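Local coordinates for nucleoporin NUP159 (Saccharomyces cerevisiae, PDB 1XIP), which serves as a component of the nuclear pore complex, its N-terminal beta-propeller domain tethering the helicase Dbp5 to the pore for mRNA export, at residues 36-49 with 88-100. Residues are numbered along the deposited sequence; the frame is centred on the assembly and turned at random.
Sequences PFASLQNLDISNSK and PDVIFVCFHGDQV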
loop_
_atom_site.group_PDB
_atom_site.type_symbol
_atom_site.label_atom_id
_atom_site.label_comp_id
_atom_site.label_asym_id
_atom_site.label_seq_id
_atom_site.Cartn_x
_atom_site.Cartn_y
_atom_site.Cartn_z
ATOM N N PRO A 36 10.314 2.808 10.360
ATOM C CA PRO A 36 9.535 3.944 10.871
ATOM C C PRO A 36 8.095 3.518 11.121
ATOM O O PRO A 36 7.487 2.925 10.229
ATOM C CB PRO A 36 9.602 4.962 9.729
ATOM C CG PRO A 36 10.779 4.569 8.947
ATOM C CD PRO A 36 10.826 3.067 9.002
ATOM N N PHE A 37 7.570 3.789 12.317
ATOM C CA PHE A 37 6.232 3.360 12.692
ATOM C C PHE A 37 5.173 4.177 11.966
ATOM O O PHE A 37 4.574 5.095 12.518
ATOM C CB PHE A 37 6.038 3.428 14.217
ATOM C CG PHE A 37 4.856 2.633 14.711
ATOM C CD1 PHE A 37 4.819 1.245 14.575
ATOM C CD2 PHE A 37 3.776 3.269 15.298
ATOM C CE1 PHE A 37 3.714 0.512 15.018
ATOM C CE2 PHE A 37 2.668 2.538 15.741
ATOM C CZ PHE A 37 2.640 1.162 15.592
ATOM N N ALA A 38 4.955 3.819 10.704
ATOM C CA ALA A 38 4.008 4.489 9.818
ATOM C C ALA A 38 3.747 3.530 8.699
ATOM O O ALA A 38 4.461 2.527 8.538
ATOM C CB ALA A 38 4.602 5.764 9.268
ATOM N N SER A 39 2.729 3.792 7.918
ATOM C CA SER A 39 2.537 2.966 6.761
ATOM C C SER A 39 3.564 3.444 5.747
ATOM O O SER A 39 3.802 4.641 5.613
ATOM C CB SER A 39 1.130 3.090 6.255
ATOM O OG SER A 39 0.876 4.406 5.868
ATOM N N LEU A 40 4.242 2.512 5.094
ATOM C CA LEU A 40 5.373 2.887 4.265
ATOM C C LEU A 40 5.037 2.638 2.825
ATOM O O LEU A 40 4.452 1.608 2.503
ATOM C CB LEU A 40 6.622 2.103 4.647
ATOM C CG LEU A 40 7.074 1.933 6.095
ATOM C CD1 LEU A 40 8.229 0.922 6.126
ATOM C CD2 LEU A 40 7.542 3.223 6.625
ATOM N N GLN A 41 5.407 3.581 1.962
ATOM C CA GLN A 41 5.178 3.459 0.536
ATOM C C GLN A 41 6.429 3.878 -0.171
ATOM O O GLN A 41 6.487 4.952 -0.801
ATOM C CB GLN A 41 4.018 4.322 0.125
ATOM C CG GLN A 41 2.705 3.714 0.554
ATOM C CD GLN A 41 1.544 4.614 0.293
ATOM O OE1 GLN A 41 0.864 4.473 -0.728
ATOM N NE2 GLN A 41 1.292 5.550 1.219
ATOM N N ASN A 42 7.445 3.027 -0.054
ATOM C CA ASN A 42 8.801 3.428 -0.321
ATOM C C ASN A 42 9.327 2.980 -1.693
ATOM O O ASN A 42 10.552 2.822 -1.888
ATOM C CB ASN A 42 9.689 2.926 0.805
ATOM C CG ASN A 42 9.551 3.756 2.063
ATOM O OD1 ASN A 42 8.570 4.466 2.258
ATOM N ND2 ASN A 42 10.534 3.663 2.924
ATOM N N LEU A 43 8.405 2.787 -2.641
ATOM C CA LEU A 43 8.771 2.469 -4.013
ATOM C C LEU A 43 7.704 2.968 -4.954
ATOM O O LEU A 43 6.514 2.709 -4.749
ATOM C CB LEU A 43 8.945 0.958 -4.193
ATOM C CG LEU A 43 9.069 0.495 -5.638
ATOM C CD1 LEU A 43 10.527 0.611 -6.088
ATOM C CD2 LEU A 43 8.582 -0.905 -5.806
ATOM N N ASP A 44 8.130 3.658 -6.001
ATOM C CA ASP A 44 7.224 4.104 -7.054
ATOM C C ASP A 44 7.895 3.948 -8.408
ATOM O O ASP A 44 9.112 3.917 -8.501
ATOM C CB ASP A 44 6.803 5.554 -6.849
ATOM C CG ASP A 44 5.559 5.933 -7.666
ATOM O OD1 ASP A 44 4.845 5.016 -8.142
ATOM O OD2 ASP A 44 5.202 7.127 -7.859
ATOM N N ILE A 45 7.082 3.827 -9.451
ATOM C CA ILE A 45 7.581 3.633 -10.794
ATOM C C ILE A 45 6.835 4.579 -11.702
ATOM O O ILE A 45 5.641 4.765 -11.565
ATOM C CB ILE A 45 7.354 2.184 -11.249
ATOM C CG1 ILE A 45 8.319 1.245 -10.518
ATOM C CG2 ILE A 45 7.457 2.078 -12.778
ATOM C CD1 ILE A 45 8.122 -0.240 -10.837
ATOM N N SER A 46 7.554 5.209 -12.603
ATOM C CA SER A 46 6.929 6.015 -13.620
ATOM C C SER A 46 7.234 5.359 -14.951
ATOM O O SER A 46 8.385 5.321 -15.401
ATOM C CB SER A 46 7.496 7.414 -13.589
ATOM O OG SER A 46 7.469 7.970 -14.867
ATOM N N ASN A 47 6.196 4.821 -15.562
ATOM C CA ASN A 47 6.319 4.161 -16.845
ATOM C C ASN A 47 6.565 5.122 -18.012
ATOM O O ASN A 47 7.121 4.715 -19.041
ATOM C CB ASN A 47 5.075 3.312 -17.107
ATOM C CG ASN A 47 5.037 2.068 -16.248
ATOM O OD1 ASN A 47 5.805 1.137 -16.456
ATOM N ND2 ASN A 47 4.147 2.051 -15.274
ATOM N N SER A 48 6.147 6.387 -17.856
ATOM C CA SER A 48 6.308 7.388 -18.914
ATOM C C SER A 48 7.725 7.891 -18.952
ATOM O O SER A 48 8.281 8.124 -20.021
ATOM C CB SER A 48 5.369 8.580 -18.696
ATOM O OG SER A 48 5.763 9.330 -17.554
ATOM N N LYS A 49 8.306 8.097 -17.781
ATOM C CA LYS A 49 9.682 8.563 -17.695
ATOM C C LYS A 49 10.678 7.404 -17.728
ATOM O O LYS A 49 11.871 7.617 -17.928
ATOM C CB LYS A 49 9.870 9.373 -16.420
ATOM C CG LYS A 49 9.463 10.780 -16.552
ATOM C CD LYS A 49 9.459 11.457 -15.207
ATOM C CE LYS A 49 8.705 12.758 -15.277
ATOM N NZ LYS A 49 7.301 12.475 -14.881
ATOM N N PRO A 88 16.923 9.592 6.755
ATOM C CA PRO A 88 16.549 8.599 7.778
ATOM C C PRO A 88 15.097 8.047 7.770
ATOM O O PRO A 88 14.896 6.809 7.698
ATOM C CB PRO A 88 16.838 9.339 9.094
ATOM C CG PRO A 88 17.926 10.300 8.731
ATOM C CD PRO A 88 17.582 10.769 7.351
ATOM N N ASP A 89 14.100 8.910 7.862
ATOM C CA ASP A 89 12.772 8.404 8.226
ATOM C C ASP A 89 11.751 8.372 7.085
ATOM O O ASP A 89 10.637 8.838 7.258
ATOM C CB ASP A 89 12.222 9.245 9.396
ATOM C CG ASP A 89 11.637 8.393 10.526
ATOM O OD1 ASP A 89 12.392 7.560 11.124
ATOM O OD2 ASP A 89 10.440 8.523 10.904
ATOM N N VAL A 90 12.088 7.827 5.924
ATOM C CA VAL A 90 11.127 7.981 4.827
ATOM C C VAL A 90 10.019 6.952 4.756
ATOM O O VAL A 90 10.248 5.752 4.951
ATOM C CB VAL A 90 11.740 8.356 3.417
ATOM C CG1 VAL A 90 13.237 8.360 3.440
ATOM C CG2 VAL A 90 11.166 7.489 2.302
ATOM N N ILE A 91 8.809 7.451 4.502
ATOM C CA ILE A 91 7.606 6.640 4.550
ATOM C C ILE A 91 6.836 6.703 3.248
ATOM O O ILE A 91 5.892 5.939 3.038
ATOM C CB ILE A 91 6.727 7.065 5.749
ATOM C CG1 ILE A 91 6.301 8.531 5.639
ATOM C CG2 ILE A 91 7.481 6.860 7.052
ATOM C CD1 ILE A 91 5.025 8.836 6.369
ATOM N N PHE A 92 7.258 7.600 2.360
ATOM C CA PHE A 92 6.484 7.925 1.177
ATOM C C PHE A 92 7.343 8.497 0.071
ATOM O O PHE A 92 8.096 9.426 0.268
ATOM C CB PHE A 92 5.362 8.918 1.511
ATOM C CG PHE A 92 4.547 9.320 0.323
ATOM C CD1 PHE A 92 3.431 8.573 -0.056
ATOM C CD2 PHE A 92 4.897 10.432 -0.440
ATOM C CE1 PHE A 92 2.663 8.933 -1.163
ATOM C CE2 PHE A 92 4.125 10.802 -1.555
ATOM C CZ PHE A 92 3.001 10.049 -1.906
ATOM N N VAL A 93 7.153 7.962 -1.119
ATOM C CA VAL A 93 7.994 8.251 -2.261
ATOM C C VAL A 93 7.071 8.147 -3.479
ATOM O O VAL A 93 6.211 7.261 -3.517
ATOM C CB VAL A 93 9.157 7.235 -2.283
ATOM C CG1 VAL A 93 9.113 6.297 -3.495
ATOM C CG2 VAL A 93 10.485 7.925 -2.102
ATOM N N CYS A 94 7.197 9.069 -4.437
ATOM C CA CYS A 94 6.293 9.073 -5.590
ATOM C C CYS A 94 6.578 10.136 -6.650
ATOM O O CYS A 94 7.006 11.239 -6.320
ATOM C CB CYS A 94 4.838 9.182 -5.121
ATOM S SG CYS A 94 4.118 10.827 -5.197
ATOM N N PHE A 95 6.296 9.809 -7.916
ATOM C CA PHE A 95 6.464 10.759 -9.015
ATOM C C PHE A 95 5.243 11.632 -9.158
ATOM O O PHE A 95 4.126 11.157 -9.023
ATOM C CB PHE A 95 6.734 10.044 -10.337
ATOM C CG PHE A 95 8.020 9.275 -10.362
ATOM C CD1 PHE A 95 8.044 7.917 -10.041
ATOM C CD2 PHE A 95 9.199 9.894 -10.702
ATOM C CE1 PHE A 95 9.228 7.198 -10.060
ATOM C CE2 PHE A 95 10.389 9.188 -10.729
ATOM C CZ PHE A 95 10.404 7.829 -10.409
ATOM N N HIS A 96 5.465 12.911 -9.451
ATOM C CA HIS A 96 4.391 13.878 -9.644
ATOM C C HIS A 96 4.839 14.939 -10.637
ATOM O O HIS A 96 5.699 15.755 -10.328
ATOM C CB HIS A 96 4.017 14.544 -8.312
ATOM C CG HIS A 96 2.995 15.638 -8.446
ATOM N ND1 HIS A 96 3.315 16.978 -8.335
ATOM C CD2 HIS A 96 1.658 15.591 -8.688
ATOM C CE1 HIS A 96 2.218 17.706 -8.491
ATOM N NE2 HIS A 96 1.200 16.888 -8.705
ATOM N N GLY A 97 4.254 14.946 -11.825
ATOM C CA GLY A 97 4.708 15.863 -12.848
ATOM C C GLY A 97 6.178 15.609 -13.098
ATOM O O GLY A 97 6.594 14.464 -13.255
ATOM N N ASP A 98 6.983 16.661 -13.092
ATOM C CA ASP A 98 8.419 16.490 -13.293
ATOM C C ASP A 98 9.222 16.477 -11.982
ATOM O O ASP A 98 10.376 16.868 -11.951
ATOM C CB ASP A 98 8.940 17.551 -14.258
ATOM C CG ASP A 98 8.686 17.180 -15.726
ATOM O OD1 ASP A 98 7.518 17.297 -16.196
ATOM O OD2 ASP A 98 9.599 16.753 -16.482
ATOM N N GLN A 99 8.592 16.001 -10.916
ATOM C CA GLN A 99 9.169 16.019 -9.586
ATOM C C GLN A 99 9.047 14.661 -8.919
ATOM O O GLN A 99 8.266 13.815 -9.344
ATOM C CB GLN A 99 8.424 17.033 -8.720
ATOM C CG GLN A 99 8.841 18.468 -8.904
ATOM C CD GLN A 99 8.011 19.417 -8.042
ATOM O OE1 GLN A 99 6.972 19.026 -7.470
ATOM N NE2 GLN A 99 8.464 20.664 -7.943
ATOM N N VAL A 100 9.817 14.465 -7.858
ATOM C CA VAL A 100 9.630 13.324 -6.986
ATOM C C VAL A 100 9.319 13.836 -5.574
ATOM O O VAL A 100 10.042 14.668 -5.026
ATOM C CB VAL A 100 10.872 12.418 -6.970
ATOM C CG1 VAL A 100 10.674 11.261 -6.036
ATOM C CG2 VAL A 100 11.153 11.889 -8.336
#
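Gln41 and Asn42 bond to the backbone of Val90, Ile91 and Val93, fastening the lead-in to strand 43-46 onto the start of strand 90-96, the innermost strands of two successive blades of the propeller. The two strands run nearly parallel, 7° apart, yet the segments' backbones are bridged only once, ahead of strand 43-46, at Gln41 and Phe92: Gln41 N donates to Ile91 O (2.6 Å) and Val93 N returns a weak bond to Gln41 O. Beside this bridge the Asn42 side chain, its CG next to the backbone N (chi1 -76°), reaches back so that ND2 meets Val90 O at 2.9 Å; the acceptor lies close to the amide plane, whereas the nitrogen stands above the carbonyl plane. ND2 also bonds to Ala55 O, in strand 51-56 of its own blade. Ile91 buries more surface in this contact than any other residue; its CG2 touches Leu40 CD2 at 3.7 Å and is also met by Ala38 CB and Pro36 CB.

Farther along, side chains replace backbone pairing. Asp44, with CG anti to its N (chi1 -163°), uses the anti lone pair of OD2 to accept from Phe95 N at 2.9 Å, and Ser46 CB sits over one face of the Phe95 ring. The solvent side is looser: Lys49 NZ spans to Gly97 O (2.7 Å) beside exposed Asp98. Side chains of Asn42, Asp44 and Lys49 thus meet main-chain groups a neighbouring strand might otherwise pair, consistent with blades that stay separate sheets.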